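Local coordinates for carbohydrate-binding protein (PDB 6N1B), which probably removes the acetyl group from N-acetylgalactosamine of the blood group A antigen, within a gut bacterial pathway that converts A to O type blood, at residues G229-F237 / C290-G298; V255-E263 / G309-K318. All coordinates share one frame; numbering follows the deposited sequence.

Contact 1 of 2, residues G229-F237 / C290-G298. With GAL (beta-D-galactopyranose), chain B; GLA (alpha-D-galactopyranose), chain C.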
ATOM      1  N   GLY A 229     -11.347  14.358  -0.877  1.00  9.30           N
ATOM      2  CA  GLY A 229     -10.083  13.903  -0.354  1.00 10.06           C
ATOM      3  C   GLY A 229     -10.094  13.711   1.167  1.00  9.76           C
ATOM      4  O   GLY A 229     -11.039  13.164   1.731  1.00  9.60           O
ATOM      5  N   TYR A 230      -9.032  14.212   1.800  1.00  9.63           N
ATOM      6  CA  TYR A 230      -8.738  13.924   3.233  1.00 10.12           C
ATOM      7  C   TYR A 230      -9.878  14.318   4.198  1.00  9.22           C
ATOM      8  O   TYR A 230     -10.127  13.648   5.172  1.00 10.39           O
ATOM      9  CB  TYR A 230      -7.402  14.601   3.644  1.00 10.40           C
ATOM     10  CG  TYR A 230      -6.770  14.079   4.882  1.00  9.79           C
ATOM     11  CD1 TYR A 230      -6.019  12.921   4.867  1.00 11.23           C
ATOM     12  CD2 TYR A 230      -6.939  14.695   6.108  1.00 10.16           C
ATOM     13  CE1 TYR A 230      -5.392  12.419   5.997  1.00 10.29           C
ATOM     14  CE2 TYR A 230      -6.295  14.257   7.229  1.00  9.96           C
ATOM     15  CZ  TYR A 230      -5.507  13.108   7.182  1.00  9.84           C
ATOM     16  OH  TYR A 230      -4.903  12.616   8.392  1.00 11.92           O
ATOM     17  N   GLN A 231     -10.552  15.473   3.856  1.00 10.20           N
ATOM     18  CA  GLN A 231     -11.668  15.926   4.749  1.00 11.19           C
ATOM     19  C   GLN A 231     -13.039  15.377   4.383  1.00 11.00           C
ATOM     20  O   GLN A 231     -14.019  15.751   5.027  1.00 11.99           O
ATOM     21  CB  GLN A 231     -11.711  17.444   4.792  1.00 11.64           C
ATOM     22  CG  GLN A 231     -10.418  18.089   5.235  1.00 14.53           C
ATOM     23  CD  GLN A 231      -9.976  17.791   6.666  1.00 16.69           C
ATOM     24  OE1 GLN A 231     -10.763  17.448   7.502  1.00 15.64           O
ATOM     25  NE2 GLN A 231      -8.613  17.856   6.906  1.00 18.27           N
ATOM     26  N   ASN A 232     -13.115  14.469   3.411  1.00  9.77           N
ATOM     27  CA  ASN A 232     -14.398  13.845   3.068  1.00  9.38           C
ATOM     28  C   ASN A 232     -14.926  13.040   4.220  1.00  9.35           C
ATOM     29  O   ASN A 232     -16.192  12.939   4.410  1.00 10.89           O
ATOM     30  CB  ASN A 232     -14.271  13.045   1.772  1.00  9.56           C
ATOM     31  CG  ASN A 232     -15.585  12.722   1.118  1.00  9.89           C
ATOM     32  OD1 ASN A 232     -15.916  11.454   0.887  1.00 12.59           O
ATOM     33  ND2 ASN A 232     -16.280  13.738   0.714  1.00  9.46           N
ATOM     34  N   GLY A 233     -14.054  12.378   4.957  1.00  9.11           N
ATOM     35  CA  GLY A 233     -14.453  11.732   6.188  1.00  9.26           C
ATOM     36  C   GLY A 233     -15.404  10.597   6.104  1.00  9.14           C
ATOM     37  O   GLY A 233     -15.212   9.630   5.344  1.00  9.25           O
ATOM     38  N   GLN A 234     -16.498  10.660   6.915  1.00  9.31           N
ATOM     39  CA  GLN A 234     -17.484   9.586   7.056  1.00  9.21           C
ATOM     40  C   GLN A 234     -18.311   9.393   5.763  1.00  9.25           C
ATOM     41  O   GLN A 234     -19.040   8.437   5.699  1.00 10.81           O
ATOM     42  CB  GLN A 234     -18.363   9.857   8.283  1.00  9.38           C
ATOM     43  CG  GLN A 234     -17.645   9.702   9.609  1.00  9.28           C
ATOM     44  CD  GLN A 234     -17.076   8.319   9.832  1.00 11.59           C
ATOM     45  OE1 GLN A 234     -17.715   7.306   9.544  1.00 12.13           O
ATOM     46  NE2 GLN A 234     -15.797   8.320  10.382  1.00 14.64           N
ATOM     47  N   ALA A 235     -18.160  10.269   4.746  1.00  8.42           N
ATOM     48  CA  ALA A 235     -18.755  10.075   3.445  1.00  9.33           C
ATOM     49  C   ALA A 235     -17.976   9.134   2.542  1.00 10.24           C
ATOM     50  O   ALA A 235     -18.435   8.784   1.444  1.00 10.90           O
ATOM     51  CB  ALA A 235     -18.990  11.384   2.729  1.00 11.20           C
ATOM     52  N   ASN A 236     -16.769   8.719   2.981  1.00  8.34           N
ATOM     53  CA  ASN A 236     -15.930   7.827   2.196  1.00  8.32           C
ATOM     54  C   ASN A 236     -16.586   6.439   2.074  1.00  8.00           C
ATOM     55  O   ASN A 236     -17.210   5.954   2.997  1.00  9.13           O
ATOM     56  CB  ASN A 236     -14.557   7.633   2.823  1.00  8.52           C
ATOM     57  CG  ASN A 236     -13.752   8.918   2.890  1.00  9.16           C
ATOM     58  OD1 ASN A 236     -14.037   9.891   2.217  1.00  9.15           O
ATOM     59  ND2 ASN A 236     -12.581   8.820   3.578  1.00  8.87           N
ATOM     60  N   PHE A 237     -16.304   5.767   0.933  1.00  8.04           N
ATOM     61  CA  PHE A 237     -16.774   4.362   0.749  1.00  8.63           C
ATOM     62  C   PHE A 237     -15.854   3.682  -0.276  1.00  8.31           C
ATOM     63  O   PHE A 237     -15.387   4.297  -1.224  1.00  7.96           O
ATOM     64  CB  PHE A 237     -18.264   4.305   0.323  1.00  8.66           C
ATOM     65  CG  PHE A 237     -18.555   4.951  -0.997  1.00  8.79           C
ATOM     66  CD1 PHE A 237     -18.745   6.249  -1.088  1.00  9.71           C
ATOM     67  CD2 PHE A 237     -18.626   4.158  -2.111  1.00 10.57           C
ATOM     68  CE1 PHE A 237     -19.004   6.849  -2.251  1.00 11.16           C
ATOM     69  CE2 PHE A 237     -18.926   4.737  -3.353  1.00 11.26           C
ATOM     70  CZ  PHE A 237     -19.144   6.091  -3.414  1.00 11.33           C
ATOM     71  N   CYS A 290      -8.245   3.391   8.950  1.00  8.19           N
ATOM     72  CA  CYS A 290      -9.607   3.876   9.103  1.00  8.23           C
ATOM     73  C   CYS A 290      -9.734   4.802  10.263  1.00  8.93           C
ATOM     74  O   CYS A 290      -8.776   4.963  11.061  1.00  9.10           O
ATOM     75  CB  CYS A 290     -10.599   2.704   9.123  1.00  8.79           C
ATOM     76  SG  CYS A 290     -10.294   1.558  10.502  1.00  9.63           S
ATOM     77  N   PHE A 291     -10.916   5.375  10.477  1.00  7.92           N
ATOM     78  CA  PHE A 291     -11.096   6.433  11.464  1.00  8.42           C
ATOM     79  C   PHE A 291     -12.553   6.576  11.833  1.00  9.46           C
ATOM     80  O   PHE A 291     -13.442   6.350  10.951  1.00  9.29           O
ATOM     81  CB  PHE A 291     -10.495   7.747  10.966  1.00  9.32           C
ATOM     82  CG  PHE A 291     -11.097   8.220   9.670  1.00  9.09           C
ATOM     83  CD1 PHE A 291     -10.630   7.750   8.451  1.00  8.73           C
ATOM     84  CD2 PHE A 291     -12.187   9.092   9.701  1.00  9.61           C
ATOM     85  CE1 PHE A 291     -11.224   8.158   7.280  1.00  8.40           C
ATOM     86  CE2 PHE A 291     -12.752   9.505   8.522  1.00 10.17           C
ATOM     87  CZ  PHE A 291     -12.315   9.003   7.319  1.00  9.77           C
ATOM     88  N   ALA A 292     -12.819   7.038  13.041  1.00  9.38           N
ATOM     89  CA  ALA A 292     -14.209   7.283  13.504  1.00  9.96           C
ATOM     90  C   ALA A 292     -14.582   8.749  13.480  1.00 11.10           C
ATOM     91  O   ALA A 292     -15.779   9.082  13.537  1.00 12.09           O
ATOM     92  CB  ALA A 292     -14.402   6.768  14.930  1.00 11.63           C
ATOM     93  N   GLY A 293     -13.611   9.635  13.306  1.00 12.05           N
ATOM     94  CA  GLY A 293     -13.922  11.076  13.314  1.00 11.79           C
ATOM     95  C   GLY A 293     -14.080  11.715  11.944  1.00 12.85           C
ATOM     96  O   GLY A 293     -14.552  11.051  10.990  1.00 12.80           O
ATOM     97  N   ARG A 294     -13.713  12.981  11.856  1.00 13.54           N
ATOM     98  CA  ARG A 294     -13.995  13.781  10.673  1.00 13.25           C
ATOM     99  C   ARG A 294     -12.987  13.538   9.522  1.00 12.10           C
ATOM    100  O   ARG A 294     -13.231  13.904   8.406  1.00 12.36           O
ATOM    101  CB  ARG A 294     -13.977  15.302  11.035  1.00 16.65           C
ATOM    102  CG  ARG A 294     -15.248  15.760  11.773  1.00 24.87           C
ATOM    103  CD  ARG A 294     -15.486  17.268  11.830  1.00 37.06           C
ATOM    104  NE  ARG A 294     -14.239  17.964  12.109  1.00 53.48           N
ATOM    105  CZ  ARG A 294     -13.913  19.214  11.684  1.00 58.04           C
ATOM    106  NH1 ARG A 294     -14.673  19.924  10.855  1.00 72.40           N
ATOM    107  NH2 ARG A 294     -12.758  19.757  12.022  1.00 65.68           N
ATOM    108  N   ASN A 295     -11.797  13.003   9.881  1.00 10.63           N
ATOM    109  CA  ASN A 295     -10.761  12.769   8.914  1.00 10.36           C
ATOM    110  C   ASN A 295      -9.782  11.695   9.464  1.00 10.50           C
ATOM    111  O   ASN A 295      -9.933  11.273  10.573  1.00 10.75           O
ATOM    112  CB  ASN A 295     -10.082  14.114   8.494  1.00 11.24           C
ATOM    113  CG  ASN A 295      -9.441  14.778   9.701  1.00 11.16           C
ATOM    114  OD1 ASN A 295      -8.814  14.099  10.513  1.00 11.73           O
ATOM    115  ND2 ASN A 295      -9.649  16.026   9.847  1.00 15.44           N
ATOM    116  N   PRO A 296      -8.806  11.303   8.625  1.00  9.32           N
ATOM    117  CA  PRO A 296      -7.852  10.273   9.123  1.00  9.87           C
ATOM    118  C   PRO A 296      -6.823  10.682  10.154  1.00  8.79           C
ATOM    119  O   PRO A 296      -6.035   9.834  10.513  1.00 10.45           O
ATOM    120  CB  PRO A 296      -7.163   9.789   7.861  1.00 10.97           C
ATOM    121  CG  PRO A 296      -8.083  10.188   6.680  1.00  9.79           C
ATOM    122  CD  PRO A 296      -8.732  11.452   7.185  1.00 10.06           C
ATOM    123  N   ASP A 297      -6.891  11.888  10.710  1.00  8.86           N
ATOM    124  CA  ASP A 297      -5.970  12.192  11.805  1.00  9.36           C
ATOM    125  C   ASP A 297      -6.148  11.243  12.935  1.00 10.05           C
ATOM    126  O   ASP A 297      -7.262  10.900  13.321  1.00 11.19           O
ATOM    127  CB  ASP A 297      -6.160  13.617  12.300  1.00 10.50           C
ATOM    128  CG  ASP A 297      -5.752  14.696  11.325  1.00 12.02           C
ATOM    129  OD1 ASP A 297      -5.070  14.415  10.309  1.00 11.73           O
ATOM    130  OD2 ASP A 297      -5.984  15.877  11.703  1.00 16.25           O
ATOM    131  N   GLY A 298      -5.024  10.697  13.451  1.00  9.82           N
ATOM    132  CA  GLY A 298      -5.149   9.668  14.527  1.00 10.50           C
ATOM    133  C   GLY A 298      -5.628   8.327  14.077  1.00  9.38           C
ATOM    134  O   GLY A 298      -6.003   7.495  14.890  1.00 10.07           O
TER
HETATM  135  C1  GAL B   1      -3.139  17.983   2.369  1.00 21.93           C
HETATM  136  C2  GAL B   1      -2.606  16.788   1.584  1.00 19.13           C
HETATM  137  C3  GAL B   1      -3.436  15.559   1.945  1.00 19.78           C
HETATM  138  C4  GAL B   1      -3.497  15.231   3.429  1.00 21.53           C
HETATM  139  C5  GAL B   1      -3.911  16.537   4.086  1.00 20.78           C
HETATM  140  C6  GAL B   1      -3.729  16.327   5.584  1.00 23.68           C
HETATM  141  O1  GAL B   1      -2.370  19.120   2.052  1.00 29.60           O
HETATM  142  O2  GAL B   1      -2.772  17.055   0.140  1.00 19.85           O
HETATM  143  O3  GAL B   1      -2.860  14.422   1.106  1.00 20.21           O
HETATM  144  O4  GAL B   1      -2.152  14.839   3.770  1.00 22.37           O
HETATM  145  O5  GAL B   1      -2.995  17.586   3.742  1.00 25.21           O
HETATM  146  O6  GAL B   1      -4.351  17.433   6.223  1.00 31.67           O
HETATM  147  C1  GLA C   3      -3.611  13.204   1.185  1.00 16.88           C
HETATM  148  C2  GLA C   3      -3.014  12.053   0.309  1.00 14.12           C
HETATM  149  C3  GLA C   3      -2.990  12.494  -1.163  1.00 22.29           C
HETATM  150  C4  GLA C   3      -4.404  12.971  -1.657  1.00 15.92           C
HETATM  151  C5  GLA C   3      -5.011  13.989  -0.642  1.00 18.54           C
HETATM  152  C6  GLA C   3      -6.452  14.212  -0.863  1.00 20.19           C
HETATM  153  O2  GLA C   3      -1.637  11.841   0.798  1.00 20.90           O
HETATM  154  O3  GLA C   3      -2.335  11.338  -2.112  1.00 20.41           O
HETATM  155  O4  GLA C   3      -5.158  11.822  -1.755  1.00 18.65           O
HETATM  156  O5  GLA C   3      -4.999  13.447   0.751  1.00 17.06           O
HETATM  157  O6  GLA C   3      -7.030  15.255   0.035  1.00 14.53           O
HETATM  158  O   HOH W   1     -15.379  15.193   7.468  1.00 15.87           O

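Contact 2 of 2, residues V255-E263 / G309-K318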
ATOM      1  N   VAL A 255     -18.591  -2.157  -2.278  1.00  8.78           N
ATOM      2  CA  VAL A 255     -18.518  -3.302  -1.341  1.00  8.89           C
ATOM      3  C   VAL A 255     -19.511  -3.035  -0.226  1.00  8.70           C
ATOM      4  O   VAL A 255     -19.938  -1.876  -0.010  1.00  8.70           O
ATOM      5  CB  VAL A 255     -17.143  -3.526  -0.782  1.00  8.72           C
ATOM      6  CG1 VAL A 255     -16.105  -3.813  -1.889  1.00 10.65           C
ATOM      7  CG2 VAL A 255     -16.647  -2.387   0.123  1.00 10.62           C
ATOM      8  N   ASN A 256     -19.849  -4.089   0.471  1.00  7.75           N
ATOM      9  CA  ASN A 256     -20.786  -4.033   1.598  1.00  8.27           C
ATOM     10  C   ASN A 256     -20.117  -4.406   2.892  1.00  8.33           C
ATOM     11  O   ASN A 256     -19.243  -5.303   2.886  1.00  8.88           O
ATOM     12  CB  ASN A 256     -21.975  -5.001   1.387  1.00  7.65           C
ATOM     13  CG  ASN A 256     -22.709  -4.672   0.109  1.00  9.17           C
ATOM     14  OD1 ASN A 256     -22.914  -5.605  -0.793  1.00 14.48           O
ATOM     15  ND2 ASN A 256     -23.122  -3.448  -0.062  1.00  7.41           N
ATOM     16  N   GLY A 257     -20.465  -3.753   3.979  1.00  8.42           N
ATOM     17  CA  GLY A 257     -20.003  -4.196   5.284  1.00  8.70           C
ATOM     18  C   GLY A 257     -18.507  -3.961   5.501  1.00  8.69           C
ATOM     19  O   GLY A 257     -17.997  -4.656   6.426  1.00  8.84           O
ATOM     20  N   PHE A 258     -17.848  -3.097   4.774  1.00  7.91           N
ATOM     21  CA  PHE A 258     -16.381  -3.020   4.818  1.00  8.27           C
ATOM     22  C   PHE A 258     -15.862  -2.828   6.189  1.00  7.87           C
ATOM     23  O   PHE A 258     -14.915  -3.583   6.613  1.00  9.39           O
ATOM     24  CB  PHE A 258     -15.931  -1.931   3.840  1.00  8.96           C
ATOM     25  CG  PHE A 258     -14.442  -1.891   3.631  1.00  7.99           C
ATOM     26  CD1 PHE A 258     -13.803  -2.945   3.019  1.00  9.27           C
ATOM     27  CD2 PHE A 258     -13.681  -0.822   4.110  1.00  9.29           C
ATOM     28  CE1 PHE A 258     -12.432  -2.943   2.795  1.00 11.20           C
ATOM     29  CE2 PHE A 258     -12.304  -0.821   3.891  1.00  9.99           C
ATOM     30  CZ  PHE A 258     -11.691  -1.834   3.245  1.00  8.73           C
ATOM     31  N   LEU A 259     -16.403  -1.887   6.937  1.00  7.51           N
ATOM     32  CA  LEU A 259     -16.003  -1.621   8.298  1.00  8.15           C
ATOM     33  C   LEU A 259     -17.228  -1.549   9.222  1.00  7.78           C
ATOM     34  O   LEU A 259     -18.343  -1.290   8.715  1.00  9.12           O
ATOM     35  CB  LEU A 259     -15.232  -0.333   8.448  1.00  8.58           C
ATOM     36  CG  LEU A 259     -13.858  -0.345   7.760  1.00  9.01           C
ATOM     37  CD1 LEU A 259     -13.396   1.121   7.474  1.00  9.27           C
ATOM     38  CD2 LEU A 259     -12.803  -1.074   8.613  1.00 11.40           C
ATOM     39  N   GLY A 260     -17.033  -1.756  10.477  1.00  8.49           N
ATOM     40  CA  GLY A 260     -18.073  -1.775  11.463  1.00  9.63           C
ATOM     41  C   GLY A 260     -17.878  -0.725  12.556  1.00  8.60           C
ATOM     42  O   GLY A 260     -17.386   0.365  12.296  1.00  8.99           O
ATOM     43  N   LEU A 261     -18.349  -1.145  13.742  1.00  9.19           N
ATOM     44  CA  LEU A 261     -18.273  -0.260  14.896  1.00  9.75           C
ATOM     45  C   LEU A 261     -16.960  -0.470  15.676  1.00 10.39           C
ATOM     46  O   LEU A 261     -16.487  -1.603  15.779  1.00 11.68           O
ATOM     47  CB  LEU A 261     -19.465  -0.502  15.766  1.00 11.81           C
ATOM     48  CG  LEU A 261     -20.886  -0.425  15.094  1.00 12.67           C
ATOM     49  CD1 LEU A 261     -22.001  -0.511  16.139  1.00 16.05           C
ATOM     50  CD2 LEU A 261     -21.051   0.765  14.204  1.00 11.06           C
ATOM     51  N   ASP A 262     -16.500   0.641  16.287  1.00  9.96           N
ATOM     52  CA  ASP A 262     -15.347   0.578  17.158  1.00  9.96           C
ATOM     53  C   ASP A 262     -15.772   0.283  18.598  1.00 10.28           C
ATOM     54  O   ASP A 262     -16.921  -0.087  18.864  1.00 11.79           O
ATOM     55  CB  ASP A 262     -14.513   1.864  17.013  1.00 11.95           C
ATOM     56  CG  ASP A 262     -15.163   3.131  17.586  1.00 10.91           C
ATOM     57  OD1 ASP A 262     -16.194   2.967  18.289  1.00 10.80           O
ATOM     58  OD2 ASP A 262     -14.528   4.166  17.362  1.00 13.12           O
ATOM     59  N   GLU A 263     -14.818   0.401  19.529  1.00 11.37           N
ATOM     60  CA  GLU A 263     -15.116   0.004  20.930  1.00 13.44           C
ATOM     61  C   GLU A 263     -16.083   0.931  21.658  1.00 13.86           C
ATOM     62  O   GLU A 263     -16.613   0.583  22.676  1.00 17.55           O
ATOM     63  CB  GLU A 263     -13.770  -0.039  21.766  1.00 15.21           C
ATOM     64  CG  GLU A 263     -13.004  -1.237  21.448  1.00 19.29           C
ATOM     65  CD  GLU A 263     -12.587  -2.047  22.758  1.00 51.16           C
ATOM     66  OE1 GLU A 263     -13.339  -2.993  23.240  1.00 81.30           O
ATOM     67  OE2 GLU A 263     -11.512  -1.715  23.355  1.00 74.52           O
ATOM     68  N   GLY A 309     -14.923 -11.054  -1.524  1.00  9.93           N
ATOM     69  CA  GLY A 309     -14.391  -9.778  -1.937  1.00 10.62           C
ATOM     70  C   GLY A 309     -15.365  -8.623  -1.933  1.00  8.80           C
ATOM     71  O   GLY A 309     -14.976  -7.465  -2.079  1.00  8.86           O
ATOM     72  N   VAL A 310     -16.668  -8.994  -1.899  1.00  9.00           N
ATOM     73  CA  VAL A 310     -17.789  -8.065  -2.003  1.00  7.61           C
ATOM     74  C   VAL A 310     -18.406  -7.679  -0.692  1.00  7.99           C
ATOM     75  O   VAL A 310     -18.647  -6.471  -0.426  1.00  9.24           O
ATOM     76  CB  VAL A 310     -18.885  -8.609  -2.983  1.00  9.63           C
ATOM     77  CG1 VAL A 310     -19.927  -7.529  -3.277  1.00  9.75           C
ATOM     78  CG2 VAL A 310     -18.334  -9.167  -4.261  1.00 10.28           C
ATOM     79  N   ASN A 311     -18.675  -8.720   0.106  1.00  8.38           N
ATOM     80  CA  ASN A 311     -19.398  -8.608   1.377  1.00  8.45           C
ATOM     81  C   ASN A 311     -18.476  -8.895   2.516  1.00  7.63           C
ATOM     82  O   ASN A 311     -17.914 -10.011   2.563  1.00  9.84           O
ATOM     83  CB  ASN A 311     -20.574  -9.588   1.307  1.00  9.79           C
ATOM     84  CG  ASN A 311     -21.484  -9.269   0.152  1.00  9.40           C
ATOM     85  OD1 ASN A 311     -22.171  -8.254   0.187  1.00 11.58           O
ATOM     86  ND2 ASN A 311     -21.459 -10.117  -0.890  1.00 10.54           N
ATOM     87  N   TRP A 312     -18.264  -7.909   3.360  1.00  8.10           N
ATOM     88  CA  TRP A 312     -17.242  -7.962   4.394  1.00  8.25           C
ATOM     89  C   TRP A 312     -17.809  -7.944   5.790  1.00  8.65           C
ATOM     90  O   TRP A 312     -18.989  -7.586   5.974  1.00  9.60           O
ATOM     91  CB  TRP A 312     -16.325  -6.729   4.231  1.00  8.52           C
ATOM     92  CG  TRP A 312     -15.562  -6.682   2.930  1.00  8.20           C
ATOM     93  CD1 TRP A 312     -16.060  -6.339   1.710  1.00  9.38           C
ATOM     94  CD2 TRP A 312     -14.206  -7.073   2.698  1.00  7.49           C
ATOM     95  NE1 TRP A 312     -15.115  -6.466   0.719  1.00  9.48           N
ATOM     96  CE2 TRP A 312     -13.977  -6.941   1.337  1.00  7.99           C
ATOM     97  CE3 TRP A 312     -13.189  -7.550   3.520  1.00  8.90           C
ATOM     98  CZ2 TRP A 312     -12.716  -7.299   0.746  1.00  8.82           C
ATOM     99  CZ3 TRP A 312     -12.006  -7.918   2.948  1.00  8.40           C
ATOM    100  CH2 TRP A 312     -11.745  -7.789   1.586  1.00  9.55           C
ATOM    101  N   GLU A 313     -16.958  -8.279   6.740  1.00  9.55           N
ATOM    102  CA  GLU A 313     -17.296  -8.089   8.168  1.00 10.66           C
ATOM    103  C   GLU A 313     -16.012  -7.787   8.908  1.00  8.90           C
ATOM    104  O   GLU A 313     -15.074  -8.566   8.904  1.00  9.70           O
ATOM    105  CB  GLU A 313     -18.013  -9.309   8.738  1.00 13.34           C
ATOM    106  CG  GLU A 313     -18.524  -9.095  10.193  1.00 16.98           C
ATOM    107  CD  GLU A 313     -19.286 -10.312  10.674  1.00 24.74           C
ATOM    108  OE1 GLU A 313     -20.419 -10.239  10.694  1.00 45.08           O
ATOM    109  OE2 GLU A 313     -18.775 -11.302  11.137  1.00 40.32           O
ATOM    110  N   GLN A 314     -16.037  -6.714   9.664  1.00  9.26           N
ATOM    111  CA  GLN A 314     -14.928  -6.352  10.526  1.00  8.83           C
ATOM    112  C   GLN A 314     -14.753  -7.391  11.575  1.00  8.94           C
ATOM    113  O   GLN A 314     -15.695  -7.930  12.117  1.00  9.75           O
ATOM    114  CB  GLN A 314     -15.214  -5.011  11.133  1.00  9.11           C
ATOM    115  CG  GLN A 314     -14.053  -4.492  12.075  1.00  9.37           C
ATOM    116  CD  GLN A 314     -14.428  -3.088  12.559  1.00  9.05           C
ATOM    117  OE1 GLN A 314     -14.591  -2.176  11.752  1.00 10.50           O
ATOM    118  NE2 GLN A 314     -14.492  -2.928  13.874  1.00 11.51           N
ATOM    119  N   VAL A 315     -13.466  -7.677  11.920  1.00  8.74           N
ATOM    120  CA  VAL A 315     -13.138  -8.653  12.997  1.00  9.84           C
ATOM    121  C   VAL A 315     -13.035  -7.881  14.341  1.00  9.27           C
ATOM    122  O   VAL A 315     -12.080  -7.123  14.549  1.00 11.11           O
ATOM    123  CB  VAL A 315     -11.830  -9.335  12.718  1.00 10.65           C
ATOM    124  CG1 VAL A 315     -11.536 -10.309  13.880  1.00 10.61           C
ATOM    125  CG2 VAL A 315     -11.857 -10.060  11.394  1.00 11.73           C
ATOM    126  N   GLY A 316     -14.009  -8.051  15.201  1.00 10.86           N
ATOM    127  CA  GLY A 316     -14.038  -7.439  16.500  1.00 11.63           C
ATOM    128  C   GLY A 316     -14.345  -5.933  16.465  1.00 11.27           C
ATOM    129  O   GLY A 316     -14.515  -5.387  15.359  1.00 15.07           O
ATOM    130  N   THR A 317     -14.299  -5.276  17.590  1.00 10.38           N
ATOM    131  CA  THR A 317     -14.423  -3.889  17.761  1.00 11.15           C
ATOM    132  C   THR A 317     -13.090  -3.156  17.879  1.00 10.30           C
ATOM    133  O   THR A 317     -12.972  -1.931  17.806  1.00 11.91           O
ATOM    134  CB  THR A 317     -15.299  -3.475  18.952  1.00 12.94           C
ATOM    135  OG1 THR A 317     -14.710  -4.037  20.123  1.00 14.75           O
ATOM    136  CG2 THR A 317     -16.677  -3.965  18.783  1.00 18.00           C
ATOM    137  N   LYS A 318     -12.036  -3.959  18.257  1.00 11.74           N
ATOM    138  CA  LYS A 318     -10.786  -3.439  18.655  1.00 11.09           C
ATOM    139  C   LYS A 318      -9.867  -3.141  17.460  1.00 10.37           C
ATOM    140  O   LYS A 318      -9.881  -3.888  16.476  1.00 11.05           O
ATOM    141  CB  LYS A 318     -10.093  -4.425  19.643  1.00 13.60           C
ATOM    142  CG  LYS A 318     -10.893  -4.513  20.948  1.00 16.45           C
ATOM    143  CD  LYS A 318     -10.473  -5.650  21.845  1.00 18.41           C
ATOM    144  CE  LYS A 318      -9.052  -5.549  22.267  1.00 23.74           C
ATOM    145  NZ  LYS A 318      -8.796  -6.746  23.238  1.00 21.57           N
TER
HETATM  146  O   HOH W   2     -18.059  -4.720   9.134  1.00 11.98           O
HETATM  147  O   HOH W   3     -11.982   0.938  19.108  1.00 21.94           O

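Contact 1 of 2, residues G229-F237 / C290-G298
The Tyr230 ring lies between the bound glycan and Pro296. C6 of the beta-galactose packs toward the rim of one face, 3.6 Å from Tyr230 CD2, while Pro296 CD sits over the centre of the opposite face in a CH-pi contact, 3.5 Å from the centroid. Setting CG anti to the backbone N (chi1 -162°) carries the ring into this slot and the phenol to Asp297, whose OD1 accepts from Tyr230 OH at 2.6 Å on its anti side. The backbone N of Tyr230 donates to O6 of the alpha-galactose (2.9 Å), so one residue meets both sugars.

Asn295 organises the second shell. Its OD1 accepts from Asp297 N at 2.9 Å, an Asx turn, and its ND2 donates to Gln231 OE1 at 3.0 Å, the two amides almost perpendicular. Farther out, Gln234 NE2 uses both hydrogens: one runs straight onto a lone pair of Gly293 O (3.1 Å), the other reaches Phe291 O from above its carbonyl plane.

The loop between strands 217-224 and 237-243 thus meets the turn following strand 283-291, beside strand 269-278, whose Trp271 touches Pro296 and stacks edge-to-face with Tyr230.

Contact 2 of 2, residues V255-E263 / G309-K318
Gln314 reaches across to the 255-263 loop on a fully extended side chain, CG anti to the backbone N (chi1 -179°). CB lies 3.8 Å from Gly260 N, and beyond CG the amide carbon CD passes close to the same nitrogen. At the tip, OE1 accepts from Gly260 N at 2.8 Å; this donor stands well above the amide carbonyl plane. NE2 is held mainly within its own segment by Gly316 O (2.9 Å, N-H...O 163°) and makes a weak bond to Leu261 O at 3.1 Å. Both ends of the amide are therefore engaged, which fixes its rotation. A water joins Gly257 O to the backbone N of Gln314.

Nearer the start of the segments the backbones pair directly: Asn256 N donates to Val310 O, and Asn256 O accepts from Trp312 N, each at 2.8 Å. Trp312 then turns one indole face to the edge of Phe258, the planes 75° apart and Phe258 CD1 4.1 Å from Trp312 CG, while Val255 packs against its pyrrole side.

The bond pattern and register are those of a single parallel beta bridge. It links the loop leaving edge strand 253-254 to the segment containing edge strand 313-314, an edge-to-edge tie between successive four-stranded antiparallel sheets, consistent with neighbouring blades of a propeller-like fold.

Overall arrangement
The segments alternate along the chain, in the order 229-237, 255-263, 290-298, 309-318, so the two contacts cross. Each joins a loop of the sheet formed by strands 207-212, 217-224, 237-243 and 253-254, or leading out of it, to the following sheet of strands 269-278, 283-291, 300-306 and 313-314. Their centres are 16 Å apart, and they touch where Cys290 packs on Leu259 and Ala292 on Asp262. Contact 1 carries part of the glycan pocket, whereas contact 2 ties the chain flanking the outermost strands, 253-254 and 313-314, of the two sheets. Together they fasten successive sheets both beside the sugar and at their edges, consistent with a propeller-like fold.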